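Local structure of chitinase A (Pteris ryukyuensis, 4RL3) at residues 156-161 against 205-210; 120-125 against 181-186; 251-254 against 259-262; 18-23 against 28-33; 106-111 against 148-153. The protein probably hydrolyses the glycosidic bonds of chitin, this chain being the family 18 catalytic domain of a longer protein that also carries LysM modules. All coordinates share one frame; numbering follows the deposited sequence.

Interaction 1: 156-161 against 205-210; sequences IAPFDG and SKYGGG
Ile156, the last residue of strand 153-156, starts the contact by reaching obliquely for the ring of Tyr207, its CD1 lying 3.9 Å from Tyr207 CE1. Its CG1 sits between the backbone N and the carbonyl carbon (chi1 54°), and the extended chi2 then carries the methyl outward to the tyrosine. Two residues on, Pro158 brings CG over one face of Tyr207, the two side chains sliding past each other in opposite directions: CG stands 4.2 Å from the ring centroid, 28° off the normal, in a CH-pi contact, while Pro158 CB comes within 3.4 Å of Tyr207 OH. Phe159 takes part through its backbone. A water in the plane of the tyrosine ring, at its edge, donates to Phe159 O and makes a second hydrogen bond with Tyr207 OH at 2.7 Å. Asp160 closes the walk with a looser, charged link. Its OD1 is 4.1 Å from Lys206 NZ, beyond a salt bridge, and a water joins the two atoms, donating to the carboxylate and accepting from the ammonium. Each charge has a firmer partner: Lys206 NZ pairs with Glu163, and Asp160 OD2 bonds to Tyr187 OH. Tyr166 of helix 163-173 also packs on Ile156, Pro158 and Tyr207. An apolar inner end and a watered outer rim thus join a loop at the end of a barrel strand to the chain leaving an outer helix, as in the TIM-barrel fold of family 18.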
# COMPACT_ATOMS: atom_id res chain seq x y z
N ILE A 156 2.20 -3.25 5.10
CA ILE A 156 1.68 -4.45 4.47
C ILE A 156 0.26 -4.15 4.04
O ILE A 156 -0.40 -3.31 4.64
CB ILE A 156 1.74 -5.68 5.41
CG1 ILE A 156 1.04 -5.41 6.74
CG2 ILE A 156 3.19 -6.08 5.66
CD1 ILE A 156 0.80 -6.67 7.55
N ALA A 157 -0.21 -4.85 3.00
CA ALA A 157 -1.54 -4.59 2.43
C ALA A 157 -2.42 -5.86 2.40
O ALA A 157 -2.74 -6.37 1.33
CB ALA A 157 -1.40 -3.98 1.04
N PRO A 158 -2.80 -6.38 3.57
CA PRO A 158 -3.51 -7.66 3.60
C PRO A 158 -5.00 -7.55 3.36
O PRO A 158 -5.58 -6.46 3.39
CB PRO A 158 -3.27 -8.14 5.03
CG PRO A 158 -3.19 -6.88 5.82
CD PRO A 158 -2.47 -5.91 4.93
N PHE A 159 -5.62 -8.71 3.15
CA PHE A 159 -7.07 -8.87 3.18
C PHE A 159 -7.32 -10.29 3.69
O PHE A 159 -6.37 -11.04 3.92
CB PHE A 159 -7.72 -8.59 1.81
CG PHE A 159 -7.25 -9.50 0.71
CD1 PHE A 159 -6.04 -9.28 0.06
CD2 PHE A 159 -8.02 -10.57 0.32
CE1 PHE A 159 -5.62 -10.14 -0.96
CE2 PHE A 159 -7.61 -11.43 -0.69
CZ PHE A 159 -6.41 -11.21 -1.32
N ASP A 160 -8.57 -10.68 3.89
CA ASP A 160 -8.83 -11.93 4.61
C ASP A 160 -8.28 -13.16 3.91
O ASP A 160 -7.80 -14.09 4.56
CB ASP A 160 -10.32 -12.10 4.90
CG ASP A 160 -10.83 -11.14 5.98
OD1 ASP A 160 -10.03 -10.57 6.74
OD2 ASP A 160 -12.07 -10.98 6.06
N GLY A 161 -8.34 -13.16 2.58
CA GLY A 161 -7.87 -14.30 1.78
C GLY A 161 -6.39 -14.61 1.93
O GLY A 161 -5.96 -15.73 1.60
N SER A 205 -8.18 -6.48 15.28
CA SER A 205 -7.84 -7.48 16.29
C SER A 205 -6.76 -8.48 15.85
O SER A 205 -6.08 -9.06 16.69
CB SER A 205 -9.10 -8.25 16.74
OG SER A 205 -9.46 -9.23 15.80
N LYS A 206 -6.61 -8.65 14.53
CA LYS A 206 -5.64 -9.58 13.94
C LYS A 206 -4.29 -8.95 13.63
O LYS A 206 -3.32 -9.68 13.37
CB LYS A 206 -6.21 -10.16 12.64
CG LYS A 206 -7.50 -10.94 12.84
CD LYS A 206 -8.20 -11.22 11.52
CE LYS A 206 -9.48 -12.01 11.75
NZ LYS A 206 -10.21 -12.26 10.48
N TYR A 207 -4.23 -7.62 13.68
CA TYR A 207 -3.05 -6.86 13.27
C TYR A 207 -2.64 -5.85 14.33
O TYR A 207 -2.34 -4.68 14.05
CB TYR A 207 -3.28 -6.20 11.91
CG TYR A 207 -3.27 -7.22 10.80
CD1 TYR A 207 -2.06 -7.72 10.33
CD2 TYR A 207 -4.45 -7.71 10.26
CE1 TYR A 207 -2.03 -8.68 9.33
CE2 TYR A 207 -4.43 -8.66 9.25
CZ TYR A 207 -3.20 -9.14 8.80
OH TYR A 207 -3.16 -10.09 7.81
N GLY A 208 -2.65 -6.32 15.58
CA GLY A 208 -2.06 -5.57 16.68
C GLY A 208 -3.00 -4.70 17.49
O GLY A 208 -2.57 -4.04 18.44
N GLY A 209 -4.29 -4.68 17.12
CA GLY A 209 -5.32 -4.01 17.91
C GLY A 209 -5.92 -2.79 17.26
O GLY A 209 -7.01 -2.36 17.63
N GLY A 210 -5.24 -2.21 16.27
CA GLY A 210 -5.76 -1.05 15.57
C GLY A 210 -4.85 0.15 15.45
O GLY A 210 -5.02 0.96 14.55
O HOH W 1 -5.49 -10.59 6.55
O HOH W 2 -10.66 -9.73 9.37
O HOH W 3 -12.82 -12.07 8.79

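Interaction 2: 120-125 against 181-186; sequences DIDYEH and NFQFYS. With ACT (acetate ion), chain E.
Asp120 and Asn181 form the tightly packed end of the contact, two buried side chains crossing obliquely with carboxylate and amide planes 31° apart. Asp120 OD1 and Asn181 ND2 are 3.5 Å from each other. Both groups have other partners: Ser155 bonds to Asp120 OD1, Tyr7 and Ser78 to Asp120 OD2, while Asn181 ND2 meets the same Tyr7 and Asn181 OD1 meets Arg5. Further along, the packing gives way to small molecules. Asp122, its CG anti to the backbone N (chi1 -169°), faces the extended side chain of Gln183, and the two flat groups are turned 68° apart. One water donates to Asp122 OD1 at 2.9 Å and accepts from Gln183 NE2, whose main partner is Ala157 O. An acetate ion, probably from the crystallisation liquor, lies between Asp122 and Tyr185. Tyr185 OH donates to acetate OXT at 2.6 Å, with that oxygen in the plane of the tyrosine ring, and acetate O comes within 2.6 Å of Asp122 OD2. Gln183 CB lies over one face of the same ring, and the glutamine side chain is about 4 Å from a bound magnesium ion. Asp120, Asp122 and Glu124 match the DxDxE signature of family 18. A pocket of acids, amide and tyrosine that accepts a carboxylate is consistent with the site where relatives receive the N-acetyl group of their substrate.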
# COMPACT_ATOMS: atom_id res chain seq x y z
N ASP A 120 5.73 -0.98 0.58
CA ASP A 120 4.47 -1.59 0.96
C ASP A 120 4.45 -2.99 0.35
O ASP A 120 4.77 -3.15 -0.83
CB ASP A 120 3.32 -0.74 0.39
CG ASP A 120 1.96 -1.38 0.61
OD1 ASP A 120 1.56 -1.49 1.79
OD2 ASP A 120 1.30 -1.73 -0.37
N ILE A 121 4.07 -3.98 1.15
CA ILE A 121 4.04 -5.37 0.70
C ILE A 121 2.63 -5.76 0.26
O ILE A 121 1.71 -5.81 1.07
CB ILE A 121 4.51 -6.32 1.83
CG1 ILE A 121 5.77 -5.81 2.53
CG2 ILE A 121 4.73 -7.73 1.26
CD1 ILE A 121 6.99 -5.57 1.65
N ASP A 122 2.48 -6.06 -1.03
CA ASP A 122 1.15 -6.30 -1.61
C ASP A 122 1.15 -7.53 -2.52
O ASP A 122 0.51 -7.54 -3.56
CB ASP A 122 0.67 -5.06 -2.38
CG ASP A 122 -0.80 -5.13 -2.78
OD1 ASP A 122 -1.60 -5.76 -2.05
OD2 ASP A 122 -1.14 -4.53 -3.84
N TYR A 123 1.88 -8.57 -2.10
CA TYR A 123 1.73 -9.86 -2.75
C TYR A 123 0.43 -10.52 -2.33
O TYR A 123 -0.01 -10.38 -1.18
CB TYR A 123 2.88 -10.78 -2.40
CG TYR A 123 4.19 -10.41 -3.05
CD1 TYR A 123 4.48 -10.80 -4.34
CD2 TYR A 123 5.15 -9.68 -2.35
CE1 TYR A 123 5.70 -10.49 -4.93
CE2 TYR A 123 6.36 -9.33 -2.93
CZ TYR A 123 6.63 -9.73 -4.22
OH TYR A 123 7.85 -9.40 -4.76
N GLU A 124 -0.19 -11.26 -3.25
CA GLU A 124 -1.42 -11.99 -2.91
C GLU A 124 -1.50 -13.42 -3.41
O GLU A 124 -2.46 -14.12 -3.10
CB GLU A 124 -2.63 -11.21 -3.41
CG GLU A 124 -2.81 -11.25 -4.92
CD GLU A 124 -4.15 -10.68 -5.35
OE1 GLU A 124 -4.14 -9.56 -5.90
OE2 GLU A 124 -5.21 -11.33 -5.12
N HIS A 125 -0.52 -13.86 -4.19
CA HIS A 125 -0.52 -15.22 -4.74
C HIS A 125 0.64 -15.99 -4.17
O HIS A 125 1.80 -15.61 -4.33
CB HIS A 125 -0.42 -15.18 -6.26
CG HIS A 125 -1.49 -14.36 -6.90
ND1 HIS A 125 -2.80 -14.78 -6.97
CD2 HIS A 125 -1.45 -13.14 -7.48
CE1 HIS A 125 -3.52 -13.84 -7.57
NE2 HIS A 125 -2.72 -12.84 -7.89
N ASN A 181 -2.09 -1.55 5.80
CA ASN A 181 -3.04 -1.10 4.77
C ASN A 181 -4.07 -2.20 4.52
O ASN A 181 -4.07 -2.83 3.47
CB ASN A 181 -2.33 -0.80 3.44
CG ASN A 181 -1.48 0.48 3.44
OD1 ASN A 181 -1.20 1.11 4.47
ND2 ASN A 181 -1.04 0.84 2.25
N PHE A 182 -4.94 -2.47 5.50
CA PHE A 182 -5.90 -3.53 5.34
C PHE A 182 -6.91 -3.13 4.25
O PHE A 182 -7.43 -2.02 4.28
CB PHE A 182 -6.62 -3.85 6.65
CG PHE A 182 -7.43 -5.11 6.59
CD1 PHE A 182 -8.70 -5.09 6.04
CD2 PHE A 182 -6.92 -6.31 7.04
CE1 PHE A 182 -9.45 -6.24 5.94
CE2 PHE A 182 -7.66 -7.47 6.94
CZ PHE A 182 -8.93 -7.43 6.39
N GLN A 183 -7.14 -4.02 3.30
CA GLN A 183 -8.00 -3.72 2.16
C GLN A 183 -9.48 -3.96 2.46
O GLN A 183 -10.01 -5.05 2.20
CB GLN A 183 -7.59 -4.57 0.96
CG GLN A 183 -6.16 -4.36 0.49
CD GLN A 183 -5.84 -5.20 -0.73
OE1 GLN A 183 -6.70 -5.45 -1.57
NE2 GLN A 183 -4.60 -5.67 -0.81
N PHE A 184 -10.15 -2.94 2.98
CA PHE A 184 -11.57 -3.08 3.36
C PHE A 184 -12.51 -3.09 2.17
O PHE A 184 -13.67 -3.49 2.30
CB PHE A 184 -11.95 -2.00 4.37
CG PHE A 184 -11.36 -2.24 5.73
CD1 PHE A 184 -11.92 -3.17 6.60
CD2 PHE A 184 -10.21 -1.57 6.14
CE1 PHE A 184 -11.36 -3.41 7.84
CE2 PHE A 184 -9.66 -1.80 7.39
CZ PHE A 184 -10.23 -2.73 8.24
N TYR A 185 -11.98 -2.71 1.01
CA TYR A 185 -12.72 -2.79 -0.25
C TYR A 185 -12.83 -4.23 -0.77
O TYR A 185 -13.45 -4.45 -1.82
CB TYR A 185 -12.14 -1.83 -1.30
CG TYR A 185 -10.63 -1.78 -1.36
CD1 TYR A 185 -9.91 -0.90 -0.56
CD2 TYR A 185 -9.92 -2.60 -2.23
CE1 TYR A 185 -8.52 -0.85 -0.62
CE2 TYR A 185 -8.54 -2.55 -2.31
CZ TYR A 185 -7.84 -1.68 -1.50
OH TYR A 185 -6.47 -1.63 -1.57
N SER A 186 -12.24 -5.19 -0.05
CA SER A 186 -12.49 -6.61 -0.28
C SER A 186 -13.90 -7.02 0.16
O SER A 186 -14.38 -8.08 -0.24
CB SER A 186 -11.45 -7.46 0.48
OG SER A 186 -11.53 -7.24 1.88
C ACT E . -4.17 -3.33 -3.33
O ACT E . -3.65 -4.13 -4.15
OXT ACT E . -5.42 -3.18 -3.42
CH3 ACT E . -3.35 -2.58 -2.31
O HOH W 4 -3.64 -7.67 -2.75

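Interaction 3: 251-254 against 259-262; sequences DGSY and KFQY. With EDO (1,2-ethanediol), chain C.
The short connection between helix 250-254 and helix 261-271 brings Ser253 and Tyr254, at the end of the first, against Lys259 and Phe260, just before the second; Phe260 occupies the N-cap position of the second helix. The backbones come close here, with Lys259 CA 3.3 Å from Ser253 O in a CA-H...O contact. The Phe260 ring then lies across the end of the first helix. Ser253 CB sits over one of its faces, offset toward the rim, 3.9 Å from the centroid and 27° off the normal, a CH-pi contact. The far end of the ring reaches Tyr254, where Phe260 CZ is 4.0 Å from Tyr254 CB and Phe260 CE2 lies at the edge of the tyrosine ring, near its plane. Lys259 works on the outer side. Its chain bends at the second torsion (chi2 -68°), turning back so that it runs beside Tyr254 in the same direction. NZ donates to Tyr254 O at 2.8 Å, in the carbonyl plane, with a C=O...N angle of 147°. The same ammonium stands 4.7 Å from the centroid of the Tyr254 ring, an off-centre cation-pi contact. The hydroxyl of Ser253 bonds to Thr219 and to Glu263, the latter in helix 261-271. Pro21 packs on Phe260 as well, linking the turn to the loop after the first strand. The lysine ammonium, bonded to the carbonyl of Tyr254, lies at the C-terminal end of helix 250-254 and beside an aromatic ring, and both would probably favour its positive charge.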
# COMPACT_ATOMS: atom_id res chain seq x y z
N ASP A 251 -5.53 6.32 -9.79
CA ASP A 251 -5.87 5.94 -11.18
C ASP A 251 -7.38 5.71 -11.28
O ASP A 251 -8.01 6.12 -12.26
CB ASP A 251 -5.15 4.66 -11.64
CG ASP A 251 -3.67 4.61 -11.28
OD1 ASP A 251 -3.33 4.80 -10.09
OD2 ASP A 251 -2.83 4.32 -12.17
N GLY A 252 -7.93 5.03 -10.28
CA GLY A 252 -9.36 4.73 -10.21
C GLY A 252 -10.17 6.01 -10.14
O GLY A 252 -11.16 6.18 -10.85
N SER A 253 -9.72 6.92 -9.29
CA SER A 253 -10.41 8.19 -9.12
C SER A 253 -10.35 9.01 -10.40
O SER A 253 -11.34 9.61 -10.82
CB SER A 253 -9.79 8.95 -7.96
OG SER A 253 -10.02 8.24 -6.77
N TYR A 254 -9.19 9.02 -11.04
CA TYR A 254 -8.97 9.77 -12.27
C TYR A 254 -9.94 9.35 -13.36
O TYR A 254 -10.46 10.19 -14.11
CB TYR A 254 -7.53 9.55 -12.74
CG TYR A 254 -7.04 10.42 -13.88
CD1 TYR A 254 -6.97 11.80 -13.75
CD2 TYR A 254 -6.63 9.86 -15.07
CE1 TYR A 254 -6.49 12.59 -14.78
CE2 TYR A 254 -6.16 10.65 -16.10
CZ TYR A 254 -6.10 12.01 -15.95
OH TYR A 254 -5.64 12.80 -16.99
N LYS A 259 -14.39 11.59 -9.64
CA LYS A 259 -13.06 12.18 -9.60
C LYS A 259 -12.46 12.08 -8.18
O LYS A 259 -12.52 10.99 -7.59
CB LYS A 259 -13.05 13.58 -10.24
CG LYS A 259 -13.34 13.54 -11.75
CD LYS A 259 -12.20 12.88 -12.51
CE LYS A 259 -12.26 13.09 -14.02
NZ LYS A 259 -10.92 12.90 -14.64
N PHE A 260 -11.90 13.15 -7.62
CA PHE A 260 -11.13 13.05 -6.38
C PHE A 260 -11.82 13.59 -5.14
O PHE A 260 -11.17 13.91 -4.15
CB PHE A 260 -9.76 13.73 -6.55
CG PHE A 260 -8.88 13.06 -7.57
CD1 PHE A 260 -8.00 12.05 -7.18
CD2 PHE A 260 -8.90 13.44 -8.90
CE1 PHE A 260 -7.17 11.43 -8.11
CE2 PHE A 260 -8.08 12.82 -9.83
CZ PHE A 260 -7.21 11.82 -9.43
N GLN A 261 -13.15 13.68 -5.17
CA GLN A 261 -13.86 14.26 -4.04
C GLN A 261 -13.70 13.46 -2.76
O GLN A 261 -13.67 14.03 -1.67
CB GLN A 261 -15.34 14.49 -4.35
CG GLN A 261 -16.19 13.25 -4.52
CD GLN A 261 -17.54 13.58 -5.14
OE1 GLN A 261 -18.48 13.98 -4.45
NE2 GLN A 261 -17.62 13.43 -6.45
N TYR A 262 -13.57 12.14 -2.86
CA TYR A 262 -13.44 11.33 -1.65
C TYR A 262 -12.03 11.38 -1.03
O TYR A 262 -11.89 11.28 0.19
CB TYR A 262 -13.88 9.89 -1.91
CG TYR A 262 -15.33 9.81 -2.30
CD1 TYR A 262 -16.32 10.27 -1.42
CD2 TYR A 262 -15.73 9.31 -3.53
CE1 TYR A 262 -17.66 10.20 -1.76
CE2 TYR A 262 -17.07 9.24 -3.87
CZ TYR A 262 -18.02 9.69 -2.98
OH TYR A 262 -19.36 9.62 -3.33
C1 EDO C . -3.25 1.19 -8.67
O1 EDO C . -2.44 2.28 -9.15
C2 EDO C . -4.24 0.70 -9.73
O2 EDO C . -5.26 1.66 -9.97

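Interaction 4: 18-23 against 28-33; sequences TDVPIN and FHFILA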
# COMPACT_ATOMS: atom_id res chain seq x y z
N THR A 18 0.07 15.38 -9.15
CA THR A 18 -0.53 16.71 -9.13
C THR A 18 -2.06 16.75 -9.32
O THR A 18 -2.69 17.78 -9.04
CB THR A 18 0.13 17.62 -10.20
OG1 THR A 18 0.01 17.00 -11.48
CG2 THR A 18 1.60 17.86 -9.89
N ASP A 19 -2.65 15.64 -9.77
CA ASP A 19 -4.10 15.50 -9.86
C ASP A 19 -4.76 15.23 -8.51
O ASP A 19 -5.98 15.38 -8.37
CB ASP A 19 -4.47 14.36 -10.81
CG ASP A 19 -4.07 14.63 -12.24
OD1 ASP A 19 -4.24 15.77 -12.72
OD2 ASP A 19 -3.60 13.70 -12.90
N VAL A 20 -3.99 14.76 -7.54
CA VAL A 20 -4.54 14.30 -6.27
C VAL A 20 -4.58 15.41 -5.24
O VAL A 20 -3.56 16.05 -4.96
CB VAL A 20 -3.71 13.12 -5.70
CG1 VAL A 20 -4.36 12.57 -4.44
CG2 VAL A 20 -3.57 12.03 -6.74
N PRO A 21 -5.76 15.64 -4.63
CA PRO A 21 -5.87 16.67 -3.60
C PRO A 21 -4.94 16.36 -2.43
O PRO A 21 -4.92 15.22 -1.95
CB PRO A 21 -7.35 16.59 -3.17
CG PRO A 21 -8.04 15.87 -4.26
CD PRO A 21 -7.04 14.95 -4.87
N ILE A 22 -4.15 17.35 -2.01
CA ILE A 22 -3.21 17.22 -0.89
C ILE A 22 -3.56 18.25 0.19
O ILE A 22 -3.44 19.46 -0.03
CB ILE A 22 -1.75 17.42 -1.35
CG1 ILE A 22 -1.34 16.36 -2.38
CG2 ILE A 22 -0.80 17.42 -0.15
CD1 ILE A 22 -0.14 16.73 -3.22
N ASN A 23 -4.01 17.77 1.34
CA ASN A 23 -4.29 18.61 2.50
C ASN A 23 -3.01 18.76 3.30
O ASN A 23 -2.38 17.78 3.63
CB ASN A 23 -5.39 17.95 3.34
CG ASN A 23 -5.88 18.83 4.47
OD1 ASN A 23 -5.09 19.29 5.30
ND2 ASN A 23 -7.18 19.06 4.52
N PHE A 28 0.92 12.72 4.51
CA PHE A 28 0.46 12.29 3.20
C PHE A 28 1.45 11.36 2.54
O PHE A 28 2.61 11.72 2.33
CB PHE A 28 0.24 13.51 2.29
CG PHE A 28 -0.52 13.20 1.03
CD1 PHE A 28 0.07 12.45 0.02
CD2 PHE A 28 -1.83 13.62 0.87
CE1 PHE A 28 -0.63 12.15 -1.13
CE2 PHE A 28 -2.53 13.31 -0.28
CZ PHE A 28 -1.93 12.57 -1.28
N HIS A 29 1.01 10.15 2.19
CA HIS A 29 1.84 9.21 1.46
C HIS A 29 1.25 8.86 0.11
O HIS A 29 0.12 8.36 0.04
CB HIS A 29 2.01 7.89 2.23
CG HIS A 29 2.62 8.03 3.58
ND1 HIS A 29 2.61 7.02 4.52
CD2 HIS A 29 3.30 9.06 4.16
CE1 HIS A 29 3.22 7.42 5.62
NE2 HIS A 29 3.65 8.65 5.43
N PHE A 30 1.99 9.11 -0.97
CA PHE A 30 1.70 8.43 -2.23
C PHE A 30 2.36 7.05 -2.17
O PHE A 30 3.45 6.90 -1.62
CB PHE A 30 2.25 9.19 -3.44
CG PHE A 30 1.51 10.45 -3.77
CD1 PHE A 30 0.27 10.40 -4.37
CD2 PHE A 30 2.09 11.69 -3.52
CE1 PHE A 30 -0.40 11.56 -4.70
CE2 PHE A 30 1.41 12.86 -3.84
CZ PHE A 30 0.17 12.79 -4.43
N ILE A 31 1.71 6.06 -2.77
CA ILE A 31 2.29 4.73 -2.91
C ILE A 31 2.28 4.32 -4.38
O ILE A 31 1.23 3.98 -4.93
CB ILE A 31 1.55 3.68 -2.06
CG1 ILE A 31 1.39 4.16 -0.62
CG2 ILE A 31 2.32 2.36 -2.09
CD1 ILE A 31 0.55 3.23 0.22
N LEU A 32 3.45 4.37 -5.00
CA LEU A 32 3.62 3.93 -6.38
C LEU A 32 3.30 2.46 -6.50
O LEU A 32 3.82 1.64 -5.73
CB LEU A 32 5.06 4.20 -6.84
CG LEU A 32 5.38 5.67 -7.06
CD1 LEU A 32 6.88 5.93 -7.16
CD2 LEU A 32 4.65 6.20 -8.29
N ALA A 33 2.46 2.12 -7.47
CA ALA A 33 2.03 0.74 -7.68
C ALA A 33 2.34 0.37 -9.13
O ALA A 33 1.79 0.99 -10.02
CB ALA A 33 0.54 0.62 -7.39
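Ile22 and Val20 meet the ring of Phe28 in two different ways. Ile22 brings CG1 over a face, 4.1 Å from the Phe28 centroid and 21° off the normal, a CH-pi contact displaced toward the rim. Val20 meets the same ring at its edge, its CG1 4.0 Å from Phe28 CZ. Both aliphatic chains also touch Phe30, here near the plane of the ring: Val20 CB approaches Phe30 CE1 at 3.8 Å, and Ile22 CD1 lies 4.1 Å from Phe30 CZ. Between the two aliphatic residues, the carbonyl Pro21 O stands 3.5 Å from Phe28 CE2. The phenylalanines are two residues apart and therefore on the same side of strand 27-36, but their first torsions differ. Phe28 has CG anti to the backbone N (chi1 -168°), whereas Phe30 has it anti to the carbonyl carbon (chi1 -72°), and this turns the rings so that Phe28 CE1 sits over the centre of the Phe30 face. In the next shell Phe4 and Phe17 set their rings against Phe28 and Phe30 respectively, and Val73 of the neighbouring strand touches both. Gln267 of helix 261-271 holds the loop from outside: its NE2 bonds to Pro21 O and its OE1 accepts from Asn23 N. The contact between loop and strand is thus apolar at the level of the side chains, between strand 27-36 and helix 261-271, while one glutamine amide satisfies two backbone polar groups of the loop that borders it.

Interaction 5: 106-111 against 148-153; sequences SLTSLI and NNVISV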
# COMPACT_ATOMS: atom_id res chain seq x y z
N SER A 106 18.16 -4.28 -5.05
CA SER A 106 17.38 -3.66 -6.13
C SER A 106 16.40 -2.60 -5.64
O SER A 106 16.24 -1.57 -6.29
CB SER A 106 16.68 -4.69 -7.01
OG SER A 106 15.64 -5.37 -6.34
N LEU A 107 15.75 -2.83 -4.49
CA LEU A 107 14.85 -1.80 -3.96
C LEU A 107 15.61 -0.62 -3.37
O LEU A 107 15.16 0.51 -3.47
CB LEU A 107 13.86 -2.40 -2.95
CG LEU A 107 12.81 -3.29 -3.61
CD1 LEU A 107 12.03 -4.07 -2.57
CD2 LEU A 107 11.85 -2.48 -4.48
N THR A 108 16.80 -0.85 -2.82
CA THR A 108 17.61 0.27 -2.36
C THR A 108 17.96 1.15 -3.55
O THR A 108 17.84 2.38 -3.48
CB THR A 108 18.87 -0.20 -1.61
OG1 THR A 108 18.48 -0.85 -0.40
CG2 THR A 108 19.77 0.99 -1.26
N SER A 109 18.38 0.54 -4.64
CA SER A 109 18.70 1.30 -5.85
C SER A 109 17.51 2.11 -6.34
O SER A 109 17.65 3.27 -6.68
CB SER A 109 19.18 0.38 -6.95
OG SER A 109 20.38 -0.28 -6.55
N LEU A 110 16.33 1.47 -6.35
CA LEU A 110 15.12 2.11 -6.84
C LEU A 110 14.70 3.25 -5.93
O LEU A 110 14.31 4.32 -6.41
CB LEU A 110 13.99 1.08 -6.96
CG LEU A 110 12.67 1.57 -7.55
CD1 LEU A 110 12.84 1.92 -9.02
CD2 LEU A 110 11.60 0.49 -7.38
N ILE A 111 14.76 3.02 -4.63
CA ILE A 111 14.41 4.04 -3.63
C ILE A 111 15.32 5.26 -3.75
O ILE A 111 14.86 6.41 -3.70
CB ILE A 111 14.47 3.44 -2.21
CG1 ILE A 111 13.27 2.51 -2.00
CG2 ILE A 111 14.49 4.53 -1.14
CD1 ILE A 111 13.45 1.49 -0.89
N ASN A 148 19.50 -0.39 7.49
CA ASN A 148 20.39 0.32 6.57
C ASN A 148 20.01 1.80 6.40
O ASN A 148 20.68 2.52 5.66
CB ASN A 148 20.38 -0.35 5.18
CG ASN A 148 20.94 -1.77 5.19
OD1 ASN A 148 21.53 -2.24 6.17
ND2 ASN A 148 20.76 -2.46 4.06
N ASN A 149 18.94 2.25 7.08
CA ASN A 149 18.45 3.63 7.01
C ASN A 149 17.98 4.03 5.62
O ASN A 149 18.04 5.21 5.24
CB ASN A 149 19.52 4.59 7.54
CG ASN A 149 20.01 4.19 8.92
OD1 ASN A 149 19.20 3.97 9.82
ND2 ASN A 149 21.32 4.05 9.08
N VAL A 150 17.46 3.06 4.87
CA VAL A 150 17.04 3.28 3.49
C VAL A 150 15.57 3.74 3.42
O VAL A 150 15.19 4.50 2.50
CB VAL A 150 17.23 1.99 2.65
CG1 VAL A 150 16.67 2.16 1.25
CG2 VAL A 150 18.70 1.61 2.57
N ILE A 151 14.76 3.29 4.37
CA ILE A 151 13.33 3.64 4.43
C ILE A 151 12.96 4.09 5.83
O ILE A 151 13.56 3.66 6.81
CB ILE A 151 12.41 2.45 4.05
CG1 ILE A 151 12.53 1.27 5.05
CG2 ILE A 151 12.69 2.01 2.62
CD1 ILE A 151 11.59 0.12 4.75
N SER A 152 11.95 4.97 5.90
CA SER A 152 11.34 5.38 7.16
C SER A 152 10.00 4.69 7.41
O SER A 152 9.56 4.65 8.55
CB SER A 152 11.15 6.90 7.20
OG SER A 152 10.24 7.37 6.22
N VAL A 153 9.36 4.15 6.38
CA VAL A 153 8.01 3.56 6.54
C VAL A 153 7.90 2.24 5.80
O VAL A 153 8.19 2.18 4.61
CB VAL A 153 6.89 4.51 6.03
CG1 VAL A 153 5.50 3.93 6.33
CG2 VAL A 153 7.05 5.90 6.64
O HOH W 5 20.60 -1.26 1.43
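Val150 packs against Thr108 and Ile111 just past a Schellman motif, in which Asn149 takes a positive phi (63°) and ends helix 131-147. The chain touches helix 96-114 at Val150 and Ile151 and then leaves it for strand 153-156, so the contact joins that helix to the loop between helix 131-147 and strand 153-156 of the TIM barrel. Apolar touches carry most of it. Val150 points at the helix and spreads both methyls there: CG2 meets Thr108 CG2 at 4.0 Å, while CG1 lies 3.9 Å from Ile111 CD1. The isoleucine side chain, with CG1 anti to the carbonyl carbon (chi1 -73°) and an extended second torsion, carries that same CD1 inward to Ile151 CG2, 3.6 Å away. Its other branch turns to the backbone, where Ile111 CG2 stands 3.7 Å from Val150 O. Leu145, from the last turns of helix 131-147, touches Thr108, Val150 and Ile151 and continues this apolar layer. Polar links are fewer and lie at the outer end. Thr108 OG1 is bonded to Val104 O one turn earlier in its own helix, and a water reaches the same hydroxyl from the other segment. Within helix 96-114, Ile111 N bonds to Leu107 O. The water itself forms the one polar bridge between the segments, donating to Thr108 OG1 at 2.8 Å and accepting from Asn148 ND2 at 2.9 Å.

From the N terminus, interaction 4 comes first and folds the loop after strand 3-8 back on strand 27-36. Next, 106-111 of interaction 5 opens a loop that closes at 148-153, with 120-125 of interaction 2 between them; 120-125 closes only at 181-186, so interactions 5 and 2 cross. Interaction 1, closing 156-161 with 205-210, crosses interaction 2 as well, and they meet directly, Ala157 N lying 2.9 Å from Ile121 O. Interaction 3 closes a short turn near the C terminus and touches interaction 4, Tyr254 meeting Asp19. Ile31 touches Asn181, joining interactions 4 and 2. Interaction 2 lies nearest the chain's centre; interactions 3 and 5 lie on opposite sides of it.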